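Local coordinates for putative exported protein (Burkholderia pseudomallei, PDB 4JGB), which is of unknown function but has a Rossmann-type fold, consistent with an NAD(P)H-dependent oxidoreductase acting on the CH-NH group of donors, at residues 108-113 against 153-158. Residues are numbered along the deposited sequence; the frame is centred on the assembly and turned at random.
Sequences AGTLEV and FFSPAA
The ring of Phe153 meets Thr110 at its edge. Thr110 OG1 lies in the ring plane, 3.6 Å from Phe153 CE2. Thr110 CG2 comes near the same rim, at CE2 and CZ. The two side chains approach from opposite directions. Phe153 holds CG anti to its backbone N (chi1 178°), which sends the ring out from the strand toward the threonine.

Thr110 OG1 is hydrogen-bonded to Gly107 O, just before its own segment. It also stands 3.3 Å from Ser155 OG, which has a weak hydrogen bond to Gly107 N. The backbone of Gly107 thus meets both side chains, Thr110 through O and Ser155, weakly, through N.

Further along, methyl groups meet backbone carbonyls and carbon atoms. The two methyls of Leu111 divide: CD2 packs on Ser155 CB at 3.8 Å, while CD1 faces Pro156 O at 4.0 Å. The methyl of Ala108 sits against the backbone of the loop after the strand. Its CB is 3.4 Å from Pro156 O and 3.5 Å from Ala158 CA. Leu111 N bonds to Ala108 O at 3.0 Å and closes the 3-10 turn.

The contact joins the 3-10 turn after strand 101-105 to the end of the neighbouring parallel strand 150-155 and the loop beyond it. His136 of helix 130-143 touches both Thr110 and Phe153, while Thr210 of strand 207-212 touches Leu111 and Tyr191 of helix 188-201 packs on Pro156.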
loop_
_atom_site.group_PDB
_atom_site.type_symbol
_atom_site.label_atom_id
_atom_site.label_comp_id
_atom_site.label_asym_id
_atom_site.label_seq_id
_atom_site.Cartn_x
_atom_site.Cartn_y
_atom_site.Cartn_z
ATOM N N ALA A 108 -3.052 7.875 5.650
ATOM C CA ALA A 108 -3.753 9.137 5.431
ATOM C C ALA A 108 -3.133 10.291 6.240
ATOM O O ALA A 108 -3.093 11.415 5.767
ATOM C CB ALA A 108 -5.239 8.969 5.768
ATOM N N GLY A 109 -2.602 9.994 7.421
ATOM C CA GLY A 109 -1.921 11.009 8.238
ATOM C C GLY A 109 -0.713 11.680 7.572
ATOM O O GLY A 109 -0.388 12.810 7.920
ATOM N N THR A 110 -0.074 10.985 6.597
ATOM C CA THR A 110 1.057 11.524 5.823
ATOM C C THR A 110 0.631 12.450 4.675
ATOM O O THR A 110 1.481 13.036 3.985
ATOM C CB THR A 110 1.908 10.403 5.168
ATOM O OG1 THR A 110 1.182 9.803 4.079
ATOM C CG2 THR A 110 2.224 9.335 6.136
ATOM N N LEU A 111 -0.672 12.557 4.415
ATOM C CA LEU A 111 -1.097 13.278 3.219
ATOM C C LEU A 111 -0.739 14.761 3.407
ATOM O O LEU A 111 -0.947 15.347 4.481
ATOM C CB LEU A 111 -2.592 13.081 2.933
ATOM C CG LEU A 111 -3.091 11.655 2.605
ATOM C CD1 LEU A 111 -4.605 11.656 2.491
ATOM C CD2 LEU A 111 -2.459 11.132 1.313
ATOM N N GLU A 112 -0.182 15.358 2.370
ATOM C CA GLU A 112 0.294 16.729 2.459
ATOM C C GLU A 112 -0.856 17.716 2.344
ATOM O O GLU A 112 -1.621 17.646 1.391
ATOM C CB GLU A 112 1.308 16.960 1.350
ATOM C CG GLU A 112 1.844 18.367 1.310
ATOM C CD GLU A 112 3.043 18.458 0.414
ATOM O OE1 GLU A 112 4.110 17.991 0.821
ATOM O OE2 GLU A 112 2.898 18.976 -0.709
ATOM N N VAL A 113 -0.990 18.638 3.300
ATOM C CA VAL A 113 -2.083 19.626 3.248
ATOM C C VAL A 113 -1.607 20.975 2.704
ATOM O O VAL A 113 -2.410 21.771 2.268
ATOM C CB VAL A 113 -2.791 19.832 4.618
ATOM C CG1 VAL A 113 -3.453 18.547 5.092
ATOM C CG2 VAL A 113 -1.827 20.361 5.683
ATOM N N PHE A 153 4.310 4.673 -2.513
ATOM C CA PHE A 153 3.785 4.658 -1.161
ATOM C C PHE A 153 2.358 5.163 -1.315
ATOM O O PHE A 153 2.147 6.364 -1.497
ATOM C CB PHE A 153 4.650 5.579 -0.320
ATOM C CG PHE A 153 4.216 5.736 1.114
ATOM C CD1 PHE A 153 4.572 4.790 2.081
ATOM C CD2 PHE A 153 3.514 6.877 1.517
ATOM C CE1 PHE A 153 4.199 4.979 3.412
ATOM C CE2 PHE A 153 3.128 7.053 2.846
ATOM C CZ PHE A 153 3.476 6.105 3.795
ATOM N N PHE A 154 1.396 4.243 -1.318
ATOM C CA PHE A 154 0.036 4.535 -1.761
ATOM C C PHE A 154 -0.907 4.701 -0.570
ATOM O O PHE A 154 -1.479 3.720 -0.139
ATOM C CB PHE A 154 -0.512 3.422 -2.709
ATOM C CG PHE A 154 -1.566 3.926 -3.697
ATOM C CD1 PHE A 154 -2.737 4.549 -3.246
ATOM C CD2 PHE A 154 -1.371 3.803 -5.069
ATOM C CE1 PHE A 154 -3.662 5.060 -4.129
ATOM C CE2 PHE A 154 -2.309 4.287 -5.968
ATOM C CZ PHE A 154 -3.463 4.914 -5.502
ATOM N N SER A 155 -1.072 5.926 -0.044
ATOM C CA SER A 155 -1.927 6.159 1.142
ATOM C C SER A 155 -3.409 6.163 0.829
ATOM O O SER A 155 -3.819 6.761 -0.167
ATOM C CB SER A 155 -1.597 7.493 1.846
ATOM O OG SER A 155 -0.225 7.509 2.229
ATOM N N PRO A 156 -4.208 5.498 1.677
ATOM C CA PRO A 156 -5.657 5.577 1.594
ATOM C C PRO A 156 -6.072 6.973 1.982
ATOM O O PRO A 156 -5.286 7.714 2.602
ATOM C CB PRO A 156 -6.160 4.629 2.735
ATOM C CG PRO A 156 -4.970 3.861 3.194
ATOM C CD PRO A 156 -3.749 4.677 2.814
ATOM N N ALA A 157 -7.301 7.316 1.618
ATOM C CA ALA A 157 -7.935 8.519 2.114
ATOM C C ALA A 157 -8.118 8.441 3.637
ATOM O O ALA A 157 -8.001 7.363 4.223
ATOM C CB ALA A 157 -9.279 8.686 1.421
ATOM N N ALA A 158 -8.481 9.568 4.262
ATOM C CA ALA A 158 -8.712 9.629 5.720
ATOM C C ALA A 158 -9.792 8.664 6.138
ATOM O O ALA A 158 -9.855 8.220 7.281
ATOM C CB ALA A 158 -9.087 11.041 6.158
#